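Local atomic coordinates of Alpha/beta hydrolase (Legionella pneumophila subsp. pneumophila str. Philadelphia 1, PDB entry 4EZI), a protein that is of unknown function but has the alpha/beta-hydrolase fold and may hydrolyse ester bonds, possibly those of triacylglycerols. Residues A[163-168]-A[189-194]; A[178-183]-A[302-307]; A[218-223]-A[266-271]; A[241-246]-A[273-278]. All blocks are in the same frame, centred on the assembly; numbering follows the deposited sequence. Where two conformers were deposited one is given.

Interaction 1: A[163-168]-A[189-194]; sequences LYLAGY and LPVSAV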
loop_
_atom_site.group_PDB
_atom_site.type_symbol
_atom_site.label_atom_id
_atom_site.label_comp_id
_atom_site.label_asym_id
_atom_site.label_seq_id
_atom_site.Cartn_x
_atom_site.Cartn_y
_atom_site.Cartn_z
ATOM N N LEU A 163 -10.349 13.930 -3.426
ATOM C CA LEU A 163 -9.742 12.613 -3.539
ATOM C C LEU A 163 -8.389 12.612 -2.844
ATOM O O LEU A 163 -7.489 13.393 -3.191
ATOM C CB LEU A 163 -9.590 12.225 -5.007
ATOM C CG LEU A 163 -8.868 10.914 -5.305
ATOM C CD1 LEU A 163 -9.553 9.691 -4.676
ATOM C CD2 LEU A 163 -8.725 10.730 -6.797
ATOM N N TYR A 164 -8.229 11.726 -1.872
ATOM C CA TYR A 164 -7.018 11.633 -1.077
ATOM C C TYR A 164 -6.410 10.237 -1.261
ATOM O O TYR A 164 -7.151 9.261 -1.285
ATOM C CB TYR A 164 -7.343 11.854 0.408
ATOM C CG TYR A 164 -8.263 13.027 0.682
ATOM C CD1 TYR A 164 -7.799 14.330 0.645
ATOM C CD2 TYR A 164 -9.613 12.824 0.924
ATOM C CE1 TYR A 164 -8.672 15.408 0.893
ATOM C CE2 TYR A 164 -10.474 13.863 1.170
ATOM C CZ TYR A 164 -10.011 15.160 1.130
ATOM O OH TYR A 164 -10.861 16.207 1.394
ATOM N N LEU A 165 -5.085 10.139 -1.354
ATOM C CA LEU A 165 -4.432 8.841 -1.561
ATOM C C LEU A 165 -3.432 8.615 -0.427
ATOM O O LEU A 165 -2.549 9.443 -0.223
ATOM C CB LEU A 165 -3.693 8.809 -2.905
ATOM C CG LEU A 165 -4.452 9.283 -4.151
ATOM C CD1 LEU A 165 -3.499 9.238 -5.347
ATOM C CD2 LEU A 165 -5.733 8.515 -4.415
ATOM N N ALA A 166 -3.521 7.481 0.267
ATOM C CA ALA A 166 -2.586 7.156 1.350
ATOM C C ALA A 166 -2.327 5.658 1.365
ATOM O O ALA A 166 -3.093 4.876 0.835
ATOM C CB ALA A 166 -3.118 7.605 2.706
ATOM N N GLY A 167 -1.268 5.279 2.063
ATOM C CA GLY A 167 -0.975 3.882 2.281
ATOM C C GLY A 167 0.210 3.764 3.197
ATOM O O GLY A 167 0.812 4.777 3.558
ATOM N N TYR A 168 0.594 2.531 3.541
ATOM C CA TYR A 168 1.747 2.317 4.435
ATOM C C TYR A 168 2.591 1.202 3.869
ATOM O O TYR A 168 2.083 0.179 3.428
ATOM C CB TYR A 168 1.278 1.951 5.849
ATOM C CG TYR A 168 2.348 2.172 6.907
ATOM C CD1 TYR A 168 2.634 3.455 7.338
ATOM C CD2 TYR A 168 3.094 1.127 7.456
ATOM C CE1 TYR A 168 3.621 3.688 8.300
ATOM C CE2 TYR A 168 4.084 1.348 8.392
ATOM C CZ TYR A 168 4.334 2.640 8.812
ATOM O OH TYR A 168 5.333 2.917 9.702
ATOM N N LEU A 189 -8.710 13.765 -13.795
ATOM C CA LEU A 189 -9.270 13.384 -12.500
ATOM C C LEU A 189 -8.502 14.140 -11.407
ATOM O O LEU A 189 -7.338 13.856 -11.168
ATOM C CB LEU A 189 -9.140 11.877 -12.287
ATOM C CG LEU A 189 -9.665 11.394 -10.933
ATOM C CD1 LEU A 189 -11.178 11.629 -10.800
ATOM C CD2 LEU A 189 -9.321 9.934 -10.725
ATOM N N PRO A 190 -9.153 15.080 -10.703
ATOM C CA PRO A 190 -8.403 15.832 -9.689
ATOM C C PRO A 190 -8.006 14.968 -8.504
ATOM O O PRO A 190 -8.798 14.129 -8.065
ATOM C CB PRO A 190 -9.375 16.941 -9.235
ATOM C CG PRO A 190 -10.477 16.958 -10.233
ATOM C CD PRO A 190 -10.498 15.634 -10.930
ATOM N N VAL A 191 -6.770 15.155 -8.042
ATOM C CA VAL A 191 -6.272 14.524 -6.835
ATOM C C VAL A 191 -6.012 15.661 -5.846
ATOM O O VAL A 191 -5.364 16.655 -6.208
ATOM C CB VAL A 191 -4.994 13.711 -7.091
ATOM C CG1 VAL A 191 -4.432 13.152 -5.763
ATOM C CG2 VAL A 191 -5.230 12.606 -8.103
ATOM N N SER A 192 -6.541 15.550 -4.629
ATOM C CA SER A 192 -6.498 16.633 -3.629
ATOM C C SER A 192 -5.259 16.600 -2.742
ATOM O O SER A 192 -4.741 17.640 -2.370
ATOM C CB SER A 192 -7.757 16.608 -2.747
ATOM O OG SER A 192 -8.936 16.549 -3.532
ATOM N N ALA A 193 -4.786 15.413 -2.375
ATOM C CA ALA A 193 -3.620 15.304 -1.496
ATOM C C ALA A 193 -3.180 13.852 -1.480
ATOM O O ALA A 193 -3.999 12.937 -1.614
ATOM C CB ALA A 193 -3.924 15.749 -0.088
ATOM N N VAL A 194 -1.884 13.639 -1.278
ATOM C CA VAL A 194 -1.250 12.321 -1.333
ATOM C C VAL A 194 -0.275 12.224 -0.152
ATOM O O VAL A 194 0.553 13.114 0.027
ATOM C CB VAL A 194 -0.526 12.131 -2.679
ATOM C CG1 VAL A 194 0.100 10.737 -2.748
ATOM C CG2 VAL A 194 -1.506 12.326 -3.826
#

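Interaction 2: A[178-183]-A[302-307]; sequences MFEMLA and YDFKPT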
loop_
_atom_site.group_PDB
_atom_site.type_symbol
_atom_site.label_atom_id
_atom_site.label_comp_id
_atom_site.label_asym_id
_atom_site.label_seq_id
_atom_site.Cartn_x
_atom_site.Cartn_y
_atom_site.Cartn_z
HETATM N N MSE A 178 0.367 4.742 -7.962
HETATM C CA MSE A 178 -1.009 5.097 -8.300
HETATM C C MSE A 178 -1.089 6.588 -8.666
HETATM O O MSE A 178 -1.715 6.954 -9.661
HETATM C CB MSE A 178 -1.898 4.804 -7.093
HETATM C CG MSE A 178 -3.345 5.197 -7.292
HETATM SE SE MSE A 178 -4.343 4.901 -5.675
HETATM C CE MSE A 178 -6.070 5.207 -6.464
ATOM N N PHE A 179 -0.507 7.429 -7.832
ATOM C CA PHE A 179 -0.473 8.884 -8.072
ATOM C C PHE A 179 0.163 9.219 -9.431
ATOM O O PHE A 179 -0.399 9.974 -10.235
ATOM C CB PHE A 179 0.308 9.489 -6.927
ATOM C CG PHE A 179 0.397 11.009 -6.894
ATOM C CD1 PHE A 179 -0.553 11.865 -7.449
ATOM C CD2 PHE A 179 1.463 11.565 -6.216
ATOM C CE1 PHE A 179 -0.423 13.249 -7.305
ATOM C CE2 PHE A 179 1.575 12.934 -6.046
ATOM C CZ PHE A 179 0.633 13.768 -6.608
ATOM N N GLU A 180 1.316 8.602 -9.714
ATOM C CA GLU A 180 2.008 8.809 -10.960
ATOM C C GLU A 180 1.130 8.432 -12.142
ATOM O O GLU A 180 1.050 9.173 -13.137
ATOM C CB GLU A 180 3.329 8.015 -10.956
ATOM C CG GLU A 180 4.148 8.178 -12.199
ATOM C CD GLU A 180 5.409 7.378 -12.172
ATOM O OE1 GLU A 180 5.385 6.265 -11.601
ATOM O OE2 GLU A 180 6.421 7.842 -12.738
HETATM N N MSE A 181 0.498 7.270 -12.062
HETATM C CA MSE A 181 -0.316 6.766 -13.151
HETATM C C MSE A 181 -1.596 7.565 -13.337
HETATM O O MSE A 181 -2.036 7.755 -14.471
HETATM C CB MSE A 181 -0.612 5.280 -12.959
HETATM C CG MSE A 181 -1.321 4.630 -14.137
HETATM SE SE MSE A 181 -1.610 2.724 -13.924
HETATM C CE MSE A 181 0.210 2.082 -14.272
ATOM N N LEU A 182 -2.198 8.024 -12.251
ATOM C CA LEU A 182 -3.348 8.920 -12.371
ATOM C C LEU A 182 -2.975 10.201 -13.127
ATOM O O LEU A 182 -3.677 10.625 -14.045
ATOM C CB LEU A 182 -3.927 9.268 -10.999
ATOM C CG LEU A 182 -4.780 8.174 -10.332
ATOM C CD1 LEU A 182 -5.127 8.613 -8.915
ATOM C CD2 LEU A 182 -6.034 7.860 -11.151
ATOM N N ALA A 183 -1.848 10.801 -12.756
ATOM C CA ALA A 183 -1.409 12.037 -13.395
ATOM C C ALA A 183 -1.125 11.804 -14.881
ATOM O O ALA A 183 -1.410 12.658 -15.721
ATOM C CB ALA A 183 -0.187 12.603 -12.679
ATOM N N TYR A 302 10.160 8.242 -8.091
ATOM C CA TYR A 302 10.242 9.443 -7.292
ATOM C C TYR A 302 10.717 10.624 -8.126
ATOM O O TYR A 302 11.199 11.600 -7.565
ATOM C CB TYR A 302 11.129 9.219 -6.064
ATOM C CG TYR A 302 12.481 8.633 -6.391
ATOM C CD1 TYR A 302 13.516 9.454 -6.770
ATOM C CD2 TYR A 302 12.717 7.252 -6.346
ATOM C CE1 TYR A 302 14.769 8.940 -7.115
ATOM C CE2 TYR A 302 13.972 6.730 -6.683
ATOM C CZ TYR A 302 14.987 7.583 -7.066
ATOM O OH TYR A 302 16.238 7.092 -7.411
ATOM N N ASP A 303 10.519 10.540 -9.438
ATOM C CA ASP A 303 10.974 11.584 -10.356
ATOM C C ASP A 303 9.912 11.927 -11.385
ATOM O O ASP A 303 10.139 11.875 -12.597
ATOM C CB ASP A 303 12.258 11.125 -11.053
ATOM C CG ASP A 303 12.962 12.256 -11.800
ATOM O OD1 ASP A 303 12.830 13.439 -11.395
ATOM O OD2 ASP A 303 13.666 11.943 -12.791
ATOM N N PHE A 304 8.733 12.281 -10.894
ATOM C CA PHE A 304 7.644 12.775 -11.716
ATOM C C PHE A 304 7.062 14.002 -11.034
ATOM O O PHE A 304 7.247 14.212 -9.840
ATOM C CB PHE A 304 6.568 11.713 -11.943
ATOM C CG PHE A 304 5.855 11.256 -10.686
ATOM C CD1 PHE A 304 6.361 10.207 -9.939
ATOM C CD2 PHE A 304 4.675 11.872 -10.272
ATOM C CE1 PHE A 304 5.700 9.779 -8.785
ATOM C CE2 PHE A 304 4.018 11.442 -9.123
ATOM C CZ PHE A 304 4.527 10.391 -8.393
ATOM N N LYS A 305 6.395 14.840 -11.824
ATOM C CA LYS A 305 5.773 16.034 -11.302
ATOM C C LYS A 305 4.504 15.693 -10.531
ATOM O O LYS A 305 3.557 15.154 -11.118
ATOM C CB LYS A 305 5.440 16.996 -12.444
ATOM C CG LYS A 305 4.831 18.319 -11.970
ATOM C CD LYS A 305 4.513 19.250 -13.136
ATOM C CE LYS A 305 3.935 20.565 -12.641
ATOM N NZ LYS A 305 3.290 21.345 -13.749
ATOM N N PRO A 306 4.470 16.028 -9.233
ATOM C CA PRO A 306 3.229 15.779 -8.490
ATOM C C PRO A 306 2.150 16.751 -8.931
ATOM O O PRO A 306 2.436 17.929 -9.213
ATOM C CB PRO A 306 3.614 16.061 -7.048
ATOM C CG PRO A 306 5.070 16.080 -6.997
ATOM C CD PRO A 306 5.553 16.478 -8.345
ATOM N N THR A 307 0.925 16.255 -9.019
ATOM C CA THR A 307 -0.227 17.057 -9.429
ATOM C C THR A 307 -1.183 17.320 -8.244
ATOM O O THR A 307 -2.347 17.685 -8.433
ATOM C CB THR A 307 -0.974 16.342 -10.560
ATOM O OG1 THR A 307 -1.318 15.020 -10.111
ATOM C CG2 THR A 307 -0.115 16.289 -11.847
HETATM O O HOH W 1 9.385 8.592 -11.493
#

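Interaction 3: A[218-223]-A[266-271]; sequences ATAYLA and QALPQD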
loop_
_atom_site.group_PDB
_atom_site.type_symbol
_atom_site.label_atom_id
_atom_site.label_comp_id
_atom_site.label_asym_id
_atom_site.label_seq_id
_atom_site.Cartn_x
_atom_site.Cartn_y
_atom_site.Cartn_z
ATOM N N ALA A 218 13.055 -8.415 7.199
ATOM C CA ALA A 218 13.788 -8.235 5.937
ATOM C C ALA A 218 13.849 -9.483 5.095
ATOM O O ALA A 218 13.577 -9.443 3.903
ATOM C CB ALA A 218 15.210 -7.755 6.235
ATOM N N THR A 219 14.187 -10.617 5.707
ATOM C CA THR A 219 14.293 -11.835 4.929
ATOM C C THR A 219 12.950 -12.190 4.290
ATOM O O THR A 219 12.889 -12.599 3.128
ATOM C CB THR A 219 14.790 -12.994 5.789
ATOM O OG1 THR A 219 16.021 -12.580 6.386
ATOM C CG2 THR A 219 15.023 -14.252 4.944
ATOM N N ALA A 220 11.869 -12.074 5.062
ATOM C CA ALA A 220 10.531 -12.348 4.535
ATOM C C ALA A 220 10.199 -11.430 3.367
ATOM O O ALA A 220 9.653 -11.874 2.358
ATOM C CB ALA A 220 9.483 -12.261 5.634
ATOM N N TYR A 221 10.475 -10.129 3.489
ATOM C CA TYR A 221 10.204 -9.214 2.399
ATOM C C TYR A 221 10.964 -9.637 1.131
ATOM O O TYR A 221 10.438 -9.592 0.019
ATOM C CB TYR A 221 10.620 -7.792 2.757
ATOM C CG TYR A 221 9.908 -7.098 3.892
ATOM C CD1 TYR A 221 8.558 -7.272 4.120
ATOM C CD2 TYR A 221 10.584 -6.205 4.685
ATOM C CE1 TYR A 221 7.894 -6.552 5.116
ATOM C CE2 TYR A 221 9.943 -5.485 5.684
ATOM C CZ TYR A 221 8.584 -5.684 5.903
ATOM O OH TYR A 221 7.934 -4.967 6.877
ATOM N N LEU A 222 12.248 -9.941 1.279
ATOM C CA LEU A 222 13.075 -10.268 0.116
ATOM C C LEU A 222 12.671 -11.589 -0.500
ATOM O O LEU A 222 12.675 -11.730 -1.724
ATOM C CB LEU A 222 14.566 -10.267 0.484
ATOM C CG LEU A 222 15.109 -8.873 0.806
ATOM C CD1 LEU A 222 16.497 -8.997 1.424
ATOM C CD2 LEU A 222 15.141 -7.956 -0.404
ATOM N N ALA A 223 12.348 -12.562 0.341
ATOM C CA ALA A 223 11.856 -13.848 -0.162
ATOM C C ALA A 223 10.579 -13.629 -1.010
ATOM O O ALA A 223 10.467 -14.118 -2.139
ATOM C CB ALA A 223 11.571 -14.770 1.011
ATOM N N GLN A 266 9.377 -17.082 11.556
ATOM C CA GLN A 266 10.098 -18.097 12.321
ATOM C C GLN A 266 10.824 -19.121 11.437
ATOM O O GLN A 266 11.883 -19.630 11.822
ATOM C CB GLN A 266 9.133 -18.789 13.277
ATOM C CG GLN A 266 9.794 -19.662 14.336
ATOM C CD GLN A 266 10.822 -18.919 15.192
ATOM O OE1 GLN A 266 10.630 -17.759 15.560
ATOM N NE2 GLN A 266 11.921 -19.598 15.510
ATOM N N ALA A 267 10.287 -19.413 10.255
ATOM C CA ALA A 267 10.870 -20.402 9.333
ATOM C C ALA A 267 12.076 -19.880 8.578
ATOM O O ALA A 267 12.811 -20.676 8.019
ATOM C CB ALA A 267 9.813 -20.875 8.342
ATOM N N LEU A 268 12.249 -18.569 8.492
ATOM C CA LEU A 268 13.306 -17.978 7.692
ATOM C C LEU A 268 14.385 -17.419 8.608
ATOM O O LEU A 268 14.097 -16.871 9.682
ATOM C CB LEU A 268 12.724 -16.842 6.843
ATOM C CG LEU A 268 11.767 -17.311 5.736
ATOM C CD1 LEU A 268 11.165 -16.085 5.058
ATOM C CD2 LEU A 268 12.431 -18.262 4.727
ATOM N N PRO A 269 15.639 -17.469 8.157
ATOM C CA PRO A 269 16.698 -16.847 8.957
ATOM C C PRO A 269 16.555 -15.324 9.027
ATOM O O PRO A 269 15.992 -14.707 8.138
ATOM C CB PRO A 269 17.974 -17.224 8.207
ATOM C CG PRO A 269 17.553 -17.427 6.815
ATOM C CD PRO A 269 16.138 -17.957 6.863
ATOM N N GLN A 270 17.091 -14.740 10.081
ATOM C CA GLN A 270 17.077 -13.290 10.216
ATOM C C GLN A 270 18.028 -12.573 9.259
ATOM O O GLN A 270 17.746 -11.448 8.860
ATOM C CB GLN A 270 17.300 -12.881 11.663
ATOM C CG GLN A 270 16.001 -13.017 12.480
ATOM C CD GLN A 270 15.017 -11.872 12.220
ATOM O OE1 GLN A 270 15.322 -10.720 12.547
ATOM N NE2 GLN A 270 13.854 -12.175 11.584
ATOM N N ASP A 271 19.122 -13.236 8.878
ATOM C CA ASP A 271 20.073 -12.697 7.903
ATOM C C ASP A 271 19.656 -13.117 6.493
ATOM O O ASP A 271 19.749 -14.303 6.167
ATOM C CB ASP A 271 21.480 -13.219 8.198
ATOM C CG ASP A 271 22.530 -12.707 7.221
ATOM O OD1 ASP A 271 22.216 -11.949 6.275
ATOM O OD2 ASP A 271 23.734 -13.052 7.426
HETATM O O HOH W 2 15.117 -10.476 8.602
#

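Interaction 4: A[241-246]-A[273-278]; sequences EIFAPP and LLIFQP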
loop_
_atom_site.group_PDB
_atom_site.type_symbol
_atom_site.label_atom_id
_atom_site.label_comp_id
_atom_site.label_asym_id
_atom_site.label_seq_id
_atom_site.Cartn_x
_atom_site.Cartn_y
_atom_site.Cartn_z
ATOM N N GLU A 241 18.819 -20.356 -9.044
ATOM C CA GLU A 241 19.828 -19.319 -9.222
ATOM C C GLU A 241 19.712 -18.299 -8.079
ATOM O O GLU A 241 20.713 -17.738 -7.635
ATOM C CB GLU A 241 19.638 -18.614 -10.575
ATOM C CG GLU A 241 20.633 -17.474 -10.754
ATOM C CD GLU A 241 20.582 -16.713 -12.079
ATOM O OE1 GLU A 241 19.882 -17.141 -13.030
ATOM O OE2 GLU A 241 21.318 -15.685 -12.161
ATOM N N ILE A 242 18.480 -18.034 -7.643
ATOM C CA ILE A 242 18.175 -17.014 -6.653
ATOM C C ILE A 242 18.370 -17.553 -5.241
ATOM O O ILE A 242 19.159 -17.010 -4.453
ATOM C CB ILE A 242 16.724 -16.511 -6.852
ATOM C CG1 ILE A 242 16.520 -15.939 -8.258
ATOM C CG2 ILE A 242 16.368 -15.497 -5.787
ATOM C CD1 ILE A 242 15.100 -15.653 -8.578
ATOM N N PHE A 243 17.649 -18.625 -4.904
ATOM C CA PHE A 243 17.502 -19.093 -3.531
ATOM C C PHE A 243 18.359 -20.310 -3.261
ATOM O O PHE A 243 18.307 -21.309 -3.987
ATOM C CB PHE A 243 16.037 -19.448 -3.236
ATOM C CG PHE A 243 15.109 -18.269 -3.294
ATOM C CD1 PHE A 243 15.271 -17.184 -2.432
ATOM C CD2 PHE A 243 14.041 -18.262 -4.166
ATOM C CE1 PHE A 243 14.396 -16.108 -2.476
ATOM C CE2 PHE A 243 13.181 -17.192 -4.226
ATOM C CZ PHE A 243 13.339 -16.126 -3.356
ATOM N N ALA A 244 19.130 -20.244 -2.175
ATOM C CA ALA A 244 19.924 -21.367 -1.678
ATOM C C ALA A 244 19.020 -22.423 -1.061
ATOM O O ALA A 244 17.965 -22.117 -0.515
ATOM C CB ALA A 244 20.906 -20.882 -0.632
ATOM N N PRO A 245 19.428 -23.696 -1.122
ATOM C CA PRO A 245 18.608 -24.748 -0.546
ATOM C C PRO A 245 18.642 -24.668 0.981
ATOM O O PRO A 245 19.666 -24.303 1.553
ATOM C CB PRO A 245 19.245 -26.032 -1.064
ATOM C CG PRO A 245 20.685 -25.647 -1.240
ATOM C CD PRO A 245 20.653 -24.236 -1.741
ATOM N N PRO A 246 17.549 -25.083 1.639
ATOM C CA PRO A 246 16.285 -25.567 1.068
ATOM C C PRO A 246 15.254 -24.455 0.818
ATOM O O PRO A 246 14.092 -24.752 0.568
ATOM C CB PRO A 246 15.783 -26.486 2.170
ATOM C CG PRO A 246 16.166 -25.716 3.439
ATOM C CD PRO A 246 17.524 -25.110 3.120
ATOM N N LEU A 273 20.990 -12.889 3.700
ATOM C CA LEU A 273 21.985 -13.485 2.825
ATOM C C LEU A 273 21.928 -15.005 2.855
ATOM O O LEU A 273 22.301 -15.654 1.873
ATOM C CB LEU A 273 23.391 -13.000 3.171
ATOM C CG LEU A 273 23.603 -11.494 2.991
ATOM C CD1 LEU A 273 25.002 -11.080 3.414
ATOM C CD2 LEU A 273 23.337 -11.047 1.575
ATOM N N LEU A 274 21.431 -15.594 3.948
ATOM C CA LEU A 274 21.402 -17.063 4.085
ATOM C C LEU A 274 20.361 -17.702 3.161
ATOM O O LEU A 274 20.479 -18.900 2.874
ATOM C CB LEU A 274 21.160 -17.463 5.540
ATOM C CG LEU A 274 22.322 -17.213 6.490
ATOM C CD1 LEU A 274 21.859 -17.381 7.920
ATOM C CD2 LEU A 274 23.493 -18.137 6.143
ATOM N N ILE A 275 19.382 -16.949 2.658
ATOM C CA ILE A 275 18.398 -17.556 1.743
ATOM C C ILE A 275 18.813 -17.492 0.283
ATOM O O ILE A 275 18.148 -18.082 -0.557
ATOM C CB ILE A 275 16.963 -17.016 1.914
ATOM C CG1 ILE A 275 16.796 -15.578 1.396
ATOM C CG2 ILE A 275 16.506 -17.238 3.376
ATOM C CD1 ILE A 275 15.332 -15.159 1.245
ATOM N N PHE A 276 19.897 -16.776 -0.029
ATOM C CA PHE A 276 20.276 -16.552 -1.423
ATOM C C PHE A 276 21.553 -17.257 -1.784
ATOM O O PHE A 276 22.467 -17.391 -0.978
ATOM C CB PHE A 276 20.488 -15.046 -1.688
ATOM C CG PHE A 276 19.221 -14.234 -1.605
ATOM C CD1 PHE A 276 18.239 -14.393 -2.550
ATOM C CD2 PHE A 276 19.014 -13.332 -0.560
ATOM C CE1 PHE A 276 17.063 -13.675 -2.480
ATOM C CE2 PHE A 276 17.845 -12.629 -0.481
ATOM C CZ PHE A 276 16.863 -12.778 -1.432
ATOM N N GLN A 277 21.672 -17.626 -3.051
ATOM C CA GLN A 277 22.991 -17.960 -3.583
ATOM C C GLN A 277 23.872 -16.710 -3.512
ATOM O O GLN A 277 23.426 -15.634 -3.852
ATOM C CB GLN A 277 22.907 -18.436 -5.021
ATOM C CG GLN A 277 22.409 -19.878 -5.138
ATOM C CD GLN A 277 23.369 -20.885 -4.454
ATOM O OE1 GLN A 277 24.560 -20.580 -4.300
ATOM N NE2 GLN A 277 22.868 -22.045 -4.058
ATOM N N PRO A 278 25.142 -16.848 -3.089
ATOM C CA PRO A 278 25.979 -15.650 -2.978
ATOM C C PRO A 278 26.188 -14.872 -4.278
ATOM O O PRO A 278 26.231 -13.656 -4.256
ATOM C CB PRO A 278 27.303 -16.199 -2.449
ATOM C CG PRO A 278 26.943 -17.378 -1.677
ATOM C CD PRO A 278 25.748 -17.989 -2.387
HETATM O O HOH W 3 20.286 -22.749 -5.042
#

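Interaction 1: A[163-168]-A[189-194]
Leu163 meets Ser192 through its backbone: Leu163 N donates to Ser192 OG at 3.0 Å, nearly straight at 166°, and Leu163 O accepts from Ser192 N at 2.8 Å. Ser192 OG lies beside its own backbone N (chi1 -50°), which turns the hydroxyl back toward Leu163. A weak second bond reaches Leu163 O from Ala193 N. On the side chain, CD2 of Leu163 touches Leu189 CD2 at 4.1 Å, the two leucines crossing at about a right angle. Tyr164 pairs with Ala193 in a parallel bridge, and its CD1 has Ala193 CB at 4.2 Å, at the ring edge near the plane; Tyr111 stacks on this ring from elsewhere in the fold. The regular parallel pairing starts here, joining strands 162-168 and 193-197, the two strands of a beta-alpha-beta unit whose connecting helix is 170-185. At Leu165 the next bridge, to Val194, puts the side chains on the sheet face that helix 170-185 packs against. Leu165 N donates to Ala193 O at 3.0 Å, and Leu165 CD1 abuts both Val191 CG1 and Val194 CG2, 4.0 Å from each. Beyond it, Gly167 belongs to a GxSxG sequence consistent with a nucleophile elbow.

Interaction 2: A[178-183]-A[302-307]
The carboxylate of Glu180, which lies against the Phe304 ring, is held firmly at OE1 and only weakly, through water, at OE2. His301, just before the 302-307 segment, is hydrogen-bonded through ND1 to OE1. A water that accepts from Asp303 N at 3.1 Å donates weakly to Glu180 OE2 at 3.3 Å, and this water also sits at the edge of the Phe304 ring, in its plane. The polar end of Glu180 is therefore tied to the loop mainly through His301, and the weak water link should restrict its rotation only a little further.

The rest of Glu180 lies over the aromatic ring. Its CB stands 3.7 Å from the Phe304 centroid, 12° off the ring normal, a CH-pi contact over the face. The chain runs on extended, and the carboxylate is stacked on the ring near CD1, its plane tilted from the ring's. Phe304 presents that face with CG between its backbone N and carbonyl carbon (chi1 63°).

The edge of the same ring is turned toward Phe179: an offset edge-to-face pair with centroids 5.7 Å apart and planes at 81°. Farther along, Phe179 CZ touches Pro306 CB at 3.8 Å. Phe179 CE1 lies 3.4 Å from Thr307 OG1, and Ala183 CB meets the same hydroxyl oxygen. Phe333 of helix 323-334 adds a further edge-to-face partner to Phe304. In alpha/beta-hydrolase terms, the contact joins the helix that follows the presumed nucleophile elbow, helix 170-185, to the loop leading into core strand 310-314.

Interaction 3: A[218-223]-A[266-271]
Between strands 193-197 and 310-314 this chain carries a long helical insertion, placed where many alpha/beta-hydrolases have their cap or lid, and Thr219 meets Leu268, Pro269 and Gln270 within it. The shortest link is the hydroxyl bond from Thr219 OG1 to Pro269 O, 2.8 Å long, with the donor tilted 23° from the carbonyl plane. A chi1 of -55° sets OG1 beside the backbone N of Thr219, so hydroxyl and amide face the same loop. That amide lies in the first turn of helix 218-233, where no earlier helix carbonyl is available to it; it donates instead to a water at 3.0 Å, which in turn donates to Gln270 O at 2.8 Å. The other branch of Thr219, CG2, rests 3.9 Å from Leu268 CB, the side chains crossing at an angle. Farther along its side chain, Leu268 CD1 comes within 3.8 Å of Ala220 CA and 4.3 Å of Ala223 CB. The contact begins at this leucine, the first residue to leave helical geometry after helix 261-267. Around the contact, helix 247-254 touches Ala223 and Leu268, while helix 203-212 packs on Ala218 and Leu222.

Interaction 4: A[241-246]-A[273-278]
Phe243 and Phe276 face each other in a single beta bridge, CA to CA 4.3 Å, with two matching backbone bonds: Gln277 N to Ile242 O at 2.9 Å and Ala244 N to Ile275 O, also 2.9 Å. The two side chains lie side by side and point the same way; both have CG beside the backbone N. Their rings are near parallel, with planes at 20°, but slid apart, so CE1 of Phe243 touches CE1 of Phe276 at 3.6 Å with little overlap. Ile275 O lies at the edge of the Phe243 ring and Ile242 O at that of Phe276, while Ile242 CG2 sits 3.7 Å above the centre of the Phe243 ring and Ile275 CG1 stands over the Phe276 ring nearer its rim. A water donates to Phe243 O at 2.7 Å and accepts from Gln277 NE2 at 2.9 Å. Farther out, Glu241 forms a salt bridge with Arg290 and a hydrogen bond with Ser237. Within the helical insertion between strands 193-197 and 310-314, probably a cap-like region, the contact ties the weakly bonded helical turn about 239-242 to the turn before helix 278-285; helix 247-254 packs on Phe243 and Ile275, and helix 218-233 on Ile242, Ile275 and Phe276.

How the interactions relate
The four contacts form two touching pairs. Interactions 1 and 2, centres about 11 Å apart, share the interface between the sheet and helix 170-185: Val194 CG2 meets Phe179 CE1 at 3.8 Å. Interactions 3 and 4, their centres also about 11 Å apart, meet inside the helical insertion, where Ile275 CG2 lies 3.6 Å from Pro269 CD and 3.7 Å from Thr219 CG2. The insertion falls within the loop closed by interaction 2, and the centres of interactions 2 and 3 are about 32 Å apart. Interaction 1 contains Gly167 of the probable nucleophile elbow. On the insertion side, a bound di(hydroxyethyl)ether lies about 9 Å from the Ala223 side chain, and one lies about 8 Å from that of Phe276.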